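Local coordinates for protein predicted HD superfamily hydrolase (uncultured Thermotogales bacterium, PDB 2PQ7) that binds a pair of iron(III) ions in an all-helical HD domain and is probably a metal-dependent hydrolase, at residues A[12-17]-A[62-67]; A[43-48]-A[57-62]; A[106-111]-A[122-127]. All coordinates share one frame; numbering follows the deposited sequence. Where two conformers were deposited one is given.

Contact 1: A[12-17]-A[62-67]. With FE (Fe (III) ion), chain C; FE (Fe (III) ion), chain B.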
ATOM      1  N   PRO A  12     -28.090  21.208  -6.968  1.00 22.04           N
ATOM      2  CA  PRO A  12     -29.274  21.229  -6.146  1.00 23.69           C
ATOM      3  C   PRO A  12     -29.485  19.965  -5.377  1.00 22.41           C
ATOM      4  O   PRO A  12     -29.246  18.867  -5.897  1.00 21.58           O
ATOM      5  CB  PRO A  12     -30.423  21.364  -7.155  1.00 28.65           C
ATOM      6  CG  PRO A  12     -29.833  21.893  -8.325  1.00 23.50           C
ATOM      7  CD  PRO A  12     -28.439  21.438  -8.389  1.00 24.87           C
ATOM      8  N   HIS A  13     -29.943  20.124  -4.158  1.00 21.48           N
ATOM      9  CA  HIS A  13     -30.335  19.030  -3.293  1.00 21.94           C
ATOM     10  C   HIS A  13     -29.245  18.078  -2.940  1.00 18.95           C
ATOM     11  O   HIS A  13     -29.529  17.007  -2.415  1.00 21.52           O
ATOM     12  CB  HIS A  13     -31.517  18.265  -3.895  1.00 21.31           C
ATOM     13  CG  HIS A  13     -32.705  19.121  -4.124  1.00 27.15           C
ATOM     14  ND1 HIS A  13     -33.550  19.487  -3.104  1.00 28.25           N
ATOM     15  CD2 HIS A  13     -33.137  19.764  -5.233  1.00 24.73           C
ATOM     16  CE1 HIS A  13     -34.490  20.276  -3.594  1.00 34.08           C
ATOM     17  NE2 HIS A  13     -34.268  20.449  -4.884  1.00 23.19           N
ATOM     18  N   LEU A  14     -27.999  18.491  -3.106  1.00 20.13           N
ATOM     19  CA  LEU A  14     -26.914  17.582  -2.854  1.00 18.02           C
ATOM     20  C   LEU A  14     -26.857  17.076  -1.425  1.00 18.16           C
ATOM     21  O   LEU A  14     -26.592  15.920  -1.179  1.00 18.85           O
ATOM     22  CB  LEU A  14     -25.578  18.188  -3.274  1.00 18.45           C
ATOM     23  CG  LEU A  14     -24.386  17.234  -3.173  1.00 24.88           C
ATOM     24  CD1 LEU A  14     -24.603  16.055  -4.047  1.00 29.02           C
ATOM     25  CD2 LEU A  14     -23.094  17.917  -3.572  1.00 26.39           C
ATOM     26  N   ARG A  15     -27.037  17.983  -0.464  1.00 18.68           N
ATOM     27  CA  ARG A  15     -26.996  17.599   0.926  1.00 20.11           C
ATOM     28  C   ARG A  15     -28.011  16.508   1.260  1.00 16.13           C
ATOM     29  O   ARG A  15     -27.664  15.544   1.976  1.00 19.15           O
ATOM     30  CB  ARG A  15     -27.288  18.853   1.798  1.00 23.35           C
ATOM     31  CG  ARG A  15     -27.182  18.617   3.299  1.00 27.56           C
ATOM     32  CD  ARG A  15     -27.340  19.923   4.124  1.00 31.13           C
ATOM     33  N   GLU A  16     -29.243  16.699   0.789  1.00 19.75           N
ATOM     34  CA  GLU A  16     -30.335  15.723   1.045  1.00 17.35           C
ATOM     35  C   GLU A  16     -30.032  14.363   0.371  1.00 17.89           C
ATOM     36  O   GLU A  16     -30.136  13.306   1.017  1.00 18.55           O
ATOM     37  CB  GLU A  16     -31.692  16.246   0.620  1.00 21.02           C
ATOM     38  N   ILE A  17     -29.524  14.434  -0.842  1.00 18.07           N
ATOM     39  CA  ILE A  17     -29.141  13.186  -1.538  1.00 16.99           C
ATOM     40  C   ILE A  17     -28.034  12.478  -0.793  1.00 18.55           C
ATOM     41  O   ILE A  17     -28.109  11.287  -0.572  1.00 16.82           O
ATOM     42  CB  ILE A  17     -28.772  13.451  -2.989  1.00 17.15           C
ATOM     43  CG1 ILE A  17     -29.986  13.994  -3.728  1.00 16.17           C
ATOM     44  CG2 ILE A  17     -28.295  12.129  -3.642  1.00 20.18           C
ATOM     45  CD1 ILE A  17     -29.667  14.535  -5.122  1.00 19.50           C
ATOM     46  N   ALA A  62     -25.633  10.887 -10.490  1.00 12.51           N
ATOM     47  CA  ALA A  62     -25.617   9.497 -10.883  1.00 12.27           C
ATOM     48  C   ALA A  62     -24.597   8.687 -10.047  1.00 12.11           C
ATOM     49  O   ALA A  62     -24.863   7.582  -9.613  1.00 12.91           O
ATOM     50  CB  ALA A  62     -25.250   9.449 -12.276  1.00 10.81           C
ATOM     51  N   ALA A  63     -23.412   9.246  -9.823  1.00 11.40           N
ATOM     52  CA  ALA A  63     -22.421   8.599  -8.975  1.00 11.30           C
ATOM     53  C   ALA A  63     -22.915   8.377  -7.554  1.00 14.76           C
ATOM     54  O   ALA A  63     -22.698   7.328  -6.975  1.00 15.30           O
ATOM     55  CB  ALA A  63     -21.158   9.425  -8.940  1.00 15.86           C
ATOM     56  N   LEU A  64     -23.542   9.400  -6.977  1.00 14.23           N
ATOM     57  CA  LEU A  64     -24.065   9.249  -5.601  1.00 14.19           C
ATOM     58  C   LEU A  64     -25.117   8.154  -5.485  1.00 14.51           C
ATOM     59  O   LEU A  64     -25.169   7.416  -4.509  1.00 14.05           O
ATOM     60  CB  LEU A  64     -24.603  10.581  -5.078  1.00 16.55           C
ATOM     61  CG  LEU A  64     -23.597  11.463  -4.383  1.00 27.30           C
ATOM     62  CD1 LEU A  64     -24.355  12.696  -3.956  1.00 29.84           C
ATOM     63  CD2 LEU A  64     -23.038  10.677  -3.148  1.00 25.93           C
ATOM     64  N   LEU A  65     -25.977   8.068  -6.500  1.00 13.93           N
ATOM     65  CA  LEU A  65     -27.068   7.101  -6.467  1.00 12.35           C
ATOM     66  C   LEU A  65     -26.777   5.731  -7.077  1.00 12.22           C
ATOM     67  O   LEU A  65     -27.542   4.798  -6.851  1.00 14.17           O
ATOM     68  CB  LEU A  65     -28.288   7.666  -7.177  1.00 12.96           C
ATOM     69  CG  LEU A  65     -28.922   8.843  -6.452  1.00 12.65           C
ATOM     70  CD1 LEU A  65     -30.022   9.440  -7.327  1.00 18.76           C
ATOM     71  CD2 LEU A  65     -29.423   8.479  -5.090  1.00 16.43           C
ATOM     72  N   HIS A  66     -25.637   5.587  -7.732  1.00 11.59           N
ATOM     73  CA  HIS A  66     -25.488   4.386  -8.598  1.00 11.20           C
ATOM     74  C   HIS A  66     -25.521   3.061  -7.844  1.00 12.13           C
ATOM     75  O   HIS A  66     -26.042   2.106  -8.350  1.00 13.73           O
ATOM     76  CB  HIS A  66     -24.268   4.470  -9.500  1.00 13.21           C
ATOM     77  CG  HIS A  66     -22.990   4.045  -8.861  1.00 14.51           C
ATOM     78  ND1 HIS A  66     -22.340   4.791  -7.911  1.00 12.48           N
ATOM     79  CD2 HIS A  66     -22.229   2.942  -9.061  1.00 13.89           C
ATOM     80  CE1 HIS A  66     -21.243   4.152  -7.528  1.00 12.00           C
ATOM     81  NE2 HIS A  66     -21.155   3.015  -8.215  1.00 13.76           N
ATOM     82  N   ASP A  67     -24.976   3.027  -6.636  1.00 12.02           N
ATOM     83  CA  ASP A  67     -24.974   1.826  -5.812  1.00 11.80           C
ATOM     84  C   ASP A  67     -25.899   1.933  -4.578  1.00 12.65           C
ATOM     85  O   ASP A  67     -25.718   1.153  -3.622  1.00 13.01           O
ATOM     86  CB  ASP A  67     -23.554   1.536  -5.372  1.00 12.57           C
ATOM     87  CG  ASP A  67     -22.713   0.885  -6.470  1.00 16.69           C
ATOM     88  OD1 ASP A  67     -23.213   0.276  -7.461  1.00 13.67           O
ATOM     89  OD2 ASP A  67     -21.455   0.927  -6.327  1.00 15.36           O
TER
HETATM   90 FE    FE C 221     -19.970   1.171  -7.804  1.00 17.09          FE
HETATM   91 FE    FE B 220     -22.586  -1.019  -8.853  1.00 16.80          FE
HETATM   92  O   HOH W   1     -20.957   0.070  -9.258  1.00 18.77           O
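Ile17 and Leu64 bring helices 14-25 and 56-65 closest here, their CA atoms 7.6 Å apart, and no hydrogen bond crosses between 12-17 and 62-67. Leu14 and Leu64 meet at about a right angle through one methyl each, and the pair is tight: CD1 of Leu14 lies 3.4 Å from CD1 of Leu64. The same Leu64 methyl also faces Ile17, and Ile17 CG2 lies 4.0 Å from Leu64 CD1. That branch stands anti to the backbone N of Ile17 and reaches on to Leu65, Ile17 CG2 to Leu65 CD2 4.1 Å. Immediately beyond these leucines the chain turns from packing to chemistry with the His-Asp pair that names the HD domain. His66 NE2 binds one iron at 2.2 Å, while its ND1 donates to Ala63 O in the plane of the ring (2.7 Å, 164° at the hydrogen), which, with the metal bond, fixes the ring's rotation. Asp67 bridges the metals, OD2 on the iron shared with His66 and OD1 on the other; His37 and Asp132 add to the first site, His80 and His112 to the second. Toward 12-17 this segment offers apolar contacts, at its other end metal bonds, and the Ala63 carbonyl probably makes the His66 imidazole a stronger donor to iron.

Contact 2: A[43-48]-A[57-62]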
ATOM      1  N   GLU A  43     -16.130  11.481  -6.442  1.00 16.94           N
ATOM      2  CA  GLU A  43     -14.927  12.313  -6.634  1.00 19.88           C
ATOM      3  C   GLU A  43     -14.368  12.102  -8.033  1.00 17.43           C
ATOM      4  O   GLU A  43     -14.023  13.082  -8.717  1.00 20.58           O
ATOM      5  CB  GLU A  43     -13.858  11.995  -5.578  1.00 23.27           C
ATOM      6  CG  GLU A  43     -14.281  12.397  -4.180  1.00 35.69           C
ATOM      7  CD  GLU A  43     -14.474  13.900  -4.015  1.00 47.38           C
ATOM      8  OE1 GLU A  43     -13.877  14.671  -4.804  1.00 53.85           O
ATOM      9  OE2 GLU A  43     -15.211  14.303  -3.081  1.00 46.64           O
ATOM     10  N   ASN A  44     -14.288  10.855  -8.490  1.00 17.12           N
ATOM     11  CA  ASN A  44     -13.806  10.550  -9.838  1.00 15.08           C
ATOM     12  C   ASN A  44     -14.724  11.165 -10.891  1.00 17.48           C
ATOM     13  O   ASN A  44     -14.273  11.750 -11.875  1.00 16.59           O
ATOM     14  CB  ASN A  44     -13.770   9.068 -10.065  1.00 15.92           C
ATOM     15  CG  ASN A  44     -12.807   8.337  -9.174  1.00 21.16           C
ATOM     16  OD1 ASN A  44     -11.883   8.930  -8.610  1.00 19.82           O
ATOM     17  ND2 ASN A  44     -13.002   7.043  -9.062  1.00 16.90           N
ATOM     18  N   ALA A  45     -16.034  11.055 -10.684  1.00 16.05           N
ATOM     19  CA  ALA A  45     -16.994  11.627 -11.639  1.00 14.97           C
ATOM     20  C   ALA A  45     -16.892  13.138 -11.722  1.00 15.11           C
ATOM     21  O   ALA A  45     -17.056  13.709 -12.813  1.00 14.67           O
ATOM     22  CB  ALA A  45     -18.422  11.236 -11.266  1.00 14.55           C
ATOM     23  N   SER A  46     -16.605  13.772 -10.582  1.00 17.90           N
ATOM     24  CA  SER A  46     -16.459  15.224 -10.510  1.00 20.89           C
ATOM     25  C   SER A  46     -15.262  15.672 -11.372  1.00 19.73           C
ATOM     26  O   SER A  46     -15.356  16.618 -12.170  1.00 20.73           O
ATOM     27  CB  SER A  46     -16.223  15.639  -9.067  1.00 22.24           C
ATOM     28  OG  SER A  46     -16.068  17.024  -8.984  1.00 28.26           O
ATOM     29  N   GLU A  47     -14.153  14.969 -11.222  0.50 19.98           N
ATOM     30  CA  GLU A  47     -12.939  15.259 -12.006  0.50 20.96           C
ATOM     31  C   GLU A  47     -13.210  15.076 -13.508  0.50 20.56           C
ATOM     32  O   GLU A  47     -12.967  15.974 -14.366  0.50 15.41           O
ATOM     33  CB  GLU A  47     -11.815  14.306 -11.593  0.50 20.23           C
ATOM     34  CG  GLU A  47     -11.493  14.216 -10.098  0.50 23.22           C
ATOM     35  N   ILE A  48     -13.796  13.930 -13.834  1.00 17.80           N
ATOM     36  CA  ILE A  48     -14.003  13.579 -15.219  1.00 15.52           C
ATOM     37  C   ILE A  48     -14.959  14.592 -15.898  1.00 16.29           C
ATOM     38  O   ILE A  48     -14.645  15.156 -16.968  1.00 17.66           O
ATOM     39  CB  ILE A  48     -14.534  12.158 -15.348  1.00 15.62           C
ATOM     40  CG1 ILE A  48     -13.469  11.156 -14.883  1.00 15.52           C
ATOM     41  CG2 ILE A  48     -14.963  11.877 -16.781  1.00 18.72           C
ATOM     42  CD1 ILE A  48     -14.047   9.778 -14.626  1.00 18.60           C
ATOM     43  N   GLN A  57     -23.792  18.095 -12.819  1.00 13.27           N
ATOM     44  CA  GLN A  57     -24.933  17.772 -11.988  1.00 16.75           C
ATOM     45  C   GLN A  57     -25.371  16.311 -12.229  1.00 11.91           C
ATOM     46  O   GLN A  57     -25.582  15.573 -11.278  1.00 14.86           O
ATOM     47  CB  GLN A  57     -26.099  18.741 -12.205  1.00 17.51           C
ATOM     48  CG  GLN A  57     -25.744  20.195 -11.827  1.00 20.66           C
ATOM     49  CD  GLN A  57     -26.931  21.121 -11.804  1.00 27.35           C
ATOM     50  OE1 GLN A  57     -28.068  20.719 -12.048  1.00 30.69           O
ATOM     51  NE2 GLN A  57     -26.675  22.390 -11.456  1.00 27.22           N
ATOM     52  N   LYS A  58     -25.545  15.975 -13.502  1.00 14.04           N
ATOM     53  CA  LYS A  58     -25.923  14.591 -13.855  1.00 12.36           C
ATOM     54  C   LYS A  58     -24.875  13.563 -13.380  1.00  9.99           C
ATOM     55  O   LYS A  58     -25.243  12.590 -12.796  1.00 12.60           O
ATOM     56  CB  LYS A  58     -26.135  14.457 -15.372  1.00 12.26           C
ATOM     57  CG  LYS A  58     -27.403  15.099 -15.931  1.00 16.84           C
ATOM     58  CD  LYS A  58     -27.475  15.047 -17.489  1.00 15.55           C
ATOM     59  CE  LYS A  58     -28.715  15.728 -18.030  1.00 23.23           C
ATOM     60  NZ  LYS A  58     -28.687  15.853 -19.502  1.00 31.08           N
ATOM     61  N   ALA A  59     -23.601  13.861 -13.600  1.00 12.39           N
ATOM     62  CA  ALA A  59     -22.514  12.966 -13.251  1.00 14.11           C
ATOM     63  C   ALA A  59     -22.412  12.700 -11.760  1.00 12.10           C
ATOM     64  O   ALA A  59     -22.324  11.575 -11.319  1.00 14.84           O
ATOM     65  CB  ALA A  59     -21.242  13.506 -13.828  1.00 14.00           C
ATOM     66  N   ILE A  60     -22.483  13.779 -10.970  0.50 13.36           N
ATOM     67  CA  ILE A  60     -22.415  13.677  -9.534  0.50 13.76           C
ATOM     68  C   ILE A  60     -23.575  12.905  -8.929  0.50 13.05           C
ATOM     69  O   ILE A  60     -23.371  12.038  -8.078  0.50 12.78           O
ATOM     70  CB  ILE A  60     -22.405  15.095  -8.903  0.50 13.80           C
ATOM     71  CG1 ILE A  60     -21.071  15.757  -9.207  0.50 14.70           C
ATOM     72  CG2 ILE A  60     -22.671  15.078  -7.412  0.50 10.53           C
ATOM     73  CD1 ILE A  60     -19.830  15.020  -8.617  0.50 13.30           C
ATOM     74  N   ILE A  61     -24.781  13.277  -9.357  1.00 14.02           N
ATOM     75  CA  ILE A  61     -25.992  12.641  -8.851  1.00 10.45           C
ATOM     76  C   ILE A  61     -26.019  11.160  -9.252  1.00 10.07           C
ATOM     77  O   ILE A  61     -26.318  10.312  -8.412  1.00 12.80           O
ATOM     78  CB  ILE A  61     -27.251  13.433  -9.210  1.00 12.31           C
ATOM     79  CG1 ILE A  61     -27.218  14.784  -8.417  1.00 15.75           C
ATOM     80  CG2 ILE A  61     -28.500  12.666  -8.886  1.00 13.73           C
ATOM     81  CD1 ILE A  61     -28.312  15.711  -8.800  1.00 19.54           C
ATOM     82  N   ALA A  62     -25.633  10.887 -10.490  1.00 12.51           N
ATOM     83  CA  ALA A  62     -25.617   9.497 -10.883  1.00 12.27           C
ATOM     84  C   ALA A  62     -24.597   8.687 -10.047  1.00 12.11           C
ATOM     85  O   ALA A  62     -24.863   7.582  -9.613  1.00 12.91           O
ATOM     86  CB  ALA A  62     -25.250   9.449 -12.276  1.00 10.81           C
TER
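Ala59 faces Ala45 where two successive helices of the HD domain, 35-52 and 56-65, pack as a helical hairpin joined by a short connection. The backbones come close because small residues line the interface: the CA atoms of Ala45 and Ala59 are 5.9 Å apart, and both CB atoms point at the opposite helix. Along 57-62, Lys58 turns to other neighbours, its NZ in a salt bridge with Glu104 and its aliphatic part against Thr124 and Phe101. Ala59 is the first to touch 43-48. Its methyl meets that of Ala45 at 4.4 Å, but the nearer approach is to the backbone, since Ala45 CB rests 3.9 Å from Ala59 O. That carbonyl thus lies against a methyl group, in an interface without any hydrogen bond between the segments. Ile60 follows and adds the longer reach. Its CA-CB bond points along the interface, and in one of its two conformers the ethyl branch then bends to helix 35-52: CG1 is anti to the carbonyl carbon (chi1 -70°), and a second turn at chi2 -62° carries CD1 over. Ile61 packs on Phe97 and Phe101, and Ala62 on Thr124 and Val105, so the helix has further neighbours around its circumference. On the partner helix, Ala45 also touches Ala131, and Asn44 ND2 hydrogen-bonds to Ala131 O, joining this hairpin to helix 123-133. In that conformer of Ile60, the methyl CD1 lies 3.7 Å from Ser46 CB and 3.9 Å from Ser46 CA, meeting carbon of the serine and not its hydroxyl.

Contact 3: A[106-111]-A[122-127]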
ATOM      1  N   SER A 106     -31.158   8.079 -14.573  1.00 11.85           N
ATOM      2  CA  SER A 106     -31.683   6.745 -14.337  0.50 13.05           C
ATOM      3  C   SER A 106     -31.069   5.702 -15.318  1.00 11.22           C
ATOM      4  O   SER A 106     -30.643   4.637 -14.858  1.00 12.38           O
ATOM      5  CB  SER A 106     -33.211   6.747 -14.383  0.50 13.34           C
ATOM      6  OG  SER A 106     -33.752   7.588 -13.366  0.50 17.57           O
ATOM      7  N   LYS A 107     -30.966   6.040 -16.607  1.00 11.95           N
ATOM      8  CA  LYS A 107     -30.428   5.139 -17.622  1.00 14.60           C
ATOM      9  C   LYS A 107     -28.967   4.921 -17.292  1.00 13.24           C
ATOM     10  O   LYS A 107     -28.425   3.797 -17.455  1.00 12.19           O
ATOM     11  CB  LYS A 107     -30.568   5.773 -19.002  1.00 14.07           C
ATOM     12  CG  LYS A 107     -30.098   4.841 -20.133  1.00 23.40           C
ATOM     13  CD  LYS A 107     -30.322   5.480 -21.570  1.00 26.58           C
ATOM     14  N   ALA A 108     -28.247   5.940 -16.854  1.00 12.28           N
ATOM     15  CA  ALA A 108     -26.845   5.761 -16.523  1.00 11.39           C
ATOM     16  C   ALA A 108     -26.671   4.746 -15.424  1.00 14.35           C
ATOM     17  O   ALA A 108     -25.782   3.896 -15.451  1.00 13.60           O
ATOM     18  CB  ALA A 108     -26.221   7.099 -16.116  1.00 12.19           C
ATOM     19  N   ILE A 109     -27.502   4.807 -14.409  1.00 12.36           N
ATOM     20  CA  ILE A 109     -27.400   3.867 -13.312  1.00 13.38           C
ATOM     21  C   ILE A 109     -27.767   2.479 -13.795  1.00 13.44           C
ATOM     22  O   ILE A 109     -27.157   1.471 -13.444  1.00 14.63           O
ATOM     23  CB  ILE A 109     -28.323   4.301 -12.156  1.00 13.43           C
ATOM     24  CG1 ILE A 109     -27.816   5.649 -11.575  1.00 12.89           C
ATOM     25  CG2 ILE A 109     -28.450   3.191 -11.061  1.00 14.42           C
ATOM     26  CD1 ILE A 109     -28.789   6.307 -10.587  1.00 13.43           C
ATOM     27  N   ARG A 110     -28.802   2.428 -14.607  1.00 14.17           N
ATOM     28  CA  ARG A 110     -29.271   1.147 -15.115  1.00 15.31           C
ATOM     29  C   ARG A 110     -28.210   0.414 -15.900  1.00 16.92           C
ATOM     30  O   ARG A 110     -28.161  -0.830 -15.876  1.00 18.21           O
ATOM     31  CB  ARG A 110     -30.489   1.363 -15.989  1.00 15.31           C
ATOM     32  CG  ARG A 110     -31.184   0.087 -16.453  1.00 18.25           C
ATOM     33  CD  ARG A 110     -32.392   0.420 -17.287  1.00 29.84           C
ATOM     34  NE  ARG A 110     -33.367   1.184 -16.522  1.00 34.27           N
ATOM     35  CZ  ARG A 110     -34.409   0.681 -15.862  1.00 51.12           C
ATOM     36  NH1 ARG A 110     -34.666  -0.636 -15.861  1.00 56.41           N
ATOM     37  NH2 ARG A 110     -35.215   1.527 -15.197  1.00 43.92           N
ATOM     38  N   SER A 111     -27.359   1.166 -16.589  0.50 14.83           N
ATOM     39  CA  SER A 111     -26.325   0.606 -17.472  0.50 13.65           C
ATOM     40  C   SER A 111     -24.950   0.390 -16.855  0.50 16.04           C
ATOM     41  O   SER A 111     -24.046  -0.140 -17.513  0.50 15.21           O
ATOM     42  CB  SER A 111     -26.125   1.550 -18.669  0.50 12.22           C
ATOM     43  OG  SER A 111     -27.348   1.847 -19.297  0.50 14.16           O
ATOM     44  N   SER A 122     -25.250   7.115 -22.890  1.00 16.57           N
ATOM     45  CA  SER A 122     -25.187   8.552 -22.682  1.00 18.98           C
ATOM     46  C   SER A 122     -23.834   8.967 -22.140  1.00 18.17           C
ATOM     47  O   SER A 122     -23.062   8.157 -21.628  1.00 17.04           O
ATOM     48  CB  SER A 122     -26.248   9.018 -21.695  1.00 21.07           C
ATOM     49  OG  SER A 122     -26.002   8.555 -20.353  1.00 21.78           O
ATOM     50  N   LEU A 123     -23.561  10.253 -22.211  1.00 16.39           N
ATOM     51  CA  LEU A 123     -22.329  10.792 -21.662  1.00 15.70           C
ATOM     52  C   LEU A 123     -22.316  10.528 -20.146  1.00 14.79           C
ATOM     53  O   LEU A 123     -21.301  10.139 -19.583  1.00 13.77           O
ATOM     54  CB  LEU A 123     -22.196  12.289 -21.890  1.00 20.97           C
ATOM     55  CG  LEU A 123     -22.026  12.742 -23.347  1.00 31.79           C
ATOM     56  CD1 LEU A 123     -22.112  14.259 -23.448  1.00 35.59           C
ATOM     57  CD2 LEU A 123     -20.713  12.253 -23.885  1.00 37.52           C
ATOM     58  N   THR A 124     -23.436  10.740 -19.477  1.00 13.84           N
ATOM     59  CA  THR A 124     -23.500  10.503 -18.034  1.00 13.43           C
ATOM     60  C   THR A 124     -23.203   9.031 -17.738  1.00 12.29           C
ATOM     61  O   THR A 124     -22.442   8.740 -16.821  1.00 12.42           O
ATOM     62  CB  THR A 124     -24.853  10.903 -17.444  1.00 15.51           C
ATOM     63  OG1 THR A 124     -25.103  12.292 -17.696  1.00 16.88           O
ATOM     64  CG2 THR A 124     -24.875  10.687 -15.931  1.00 14.71           C
ATOM     65  N   GLY A 125     -23.726   8.105 -18.550  1.00 13.84           N
ATOM     66  CA  GLY A 125     -23.472   6.709 -18.286  1.00 13.78           C
ATOM     67  C   GLY A 125     -22.026   6.284 -18.509  1.00 13.07           C
ATOM     68  O   GLY A 125     -21.506   5.493 -17.755  1.00 12.75           O
ATOM     69  N   LYS A 126     -21.386   6.861 -19.507  1.00 12.50           N
ATOM     70  CA  LYS A 126     -20.005   6.601 -19.803  1.00 14.70           C
ATOM     71  C   LYS A 126     -19.113   7.133 -18.690  1.00 14.61           C
ATOM     72  O   LYS A 126     -18.192   6.453 -18.227  1.00 14.97           O
ATOM     73  CB  LYS A 126     -19.661   7.163 -21.174  1.00 13.25           C
ATOM     74  CG  LYS A 126     -20.303   6.279 -22.292  1.00 16.80           C
ATOM     75  CD  LYS A 126     -20.025   6.853 -23.681  1.00 20.69           C
ATOM     76  CE  LYS A 126     -20.880   6.176 -24.768  1.00 28.82           C
ATOM     77  NZ  LYS A 126     -20.914   6.981 -26.054  1.00 37.39           N
ATOM     78  N   ILE A 127     -19.354   8.366 -18.262  1.00 13.14           N
ATOM     79  CA  ILE A 127     -18.609   8.970 -17.166  1.00 12.68           C
ATOM     80  C   ILE A 127     -18.798   8.164 -15.896  1.00 12.04           C
ATOM     81  O   ILE A 127     -17.812   7.870 -15.190  1.00 13.28           O
ATOM     82  CB  ILE A 127     -19.035  10.421 -16.940  1.00 13.77           C
ATOM     83  CG1 ILE A 127     -18.579  11.255 -18.146  1.00 14.79           C
ATOM     84  CG2 ILE A 127     -18.482  10.963 -15.622  1.00 14.02           C
ATOM     85  CD1 ILE A 127     -19.081  12.648 -18.146  1.00 15.25           C
TER
HETATM   86  O   HOH W   2     -23.311   3.543 -16.797  1.00 17.69           O
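Ala108 meets Gly125 where helix 99-111 packs against the first turn of helix 123-133, a close helix-helix approach within the HD domain. The CA atoms of these two residues lie just 3.9 Å apart. At the start of 106-111, Ser106 faces another helix, its OG hydrogen-bonding to Ser89 in one of two conformers. The carbonyl of Lys107 is used inside its own helix, accepting from Ser111 N and, in one of two conformers of that serine, also from Ser111 OG, which arrives from the opposite face of the carbonyl plane. Ala108 then supplies the principal contact. Its methyl sits over the Gly125 backbone, Ala108 CB to Gly125 CA 3.5 Å, where no side chain on Gly125 intervenes. Beside it, the Thr124 methyl CG2 reaches Ala108 CB at 3.8 Å, placed opposite its own backbone N by chi1 -59°. The same rotamer sends OG1 elsewhere, to a hydrogen bond with Glu104. Ile109 turns its side chain from this interface to Leu65 and Ala88, while its carbonyl accepts from ND1 of the iron ligand His112, giving the metal site a second-shell bond from this helix. Across the contact, Ser122 is the N-cap of its helix, OG accepting from Gly125 N at 2.9 Å with an angle of 154° at the hydrogen. A water bridges the helices, donating to Ala108 O and to Gly125 O at 2.8 Å each.

From the N terminus, helix 14-25 comes first, and contact 1 closes the longest loop when 62-67 returns against it. Within that loop lies contact 2, a short hairpin closure between helices 35-52 and 56-65; the two share Ala62 and use neighbouring turns of helix 56-65, and Leu14 also packs on Ile60. Contact 3 follows in series, bringing helix 123-133 back onto helix 99-111 after a partly unmodelled connection. It remains tied to the others in space: Ile109 packs on Leu65, Thr124 on Ala62 and Lys58, and Ile127 on Ile48. Helix 56-65 thus lies among the other four helices and runs directly into His66 and Asp67 at the irons.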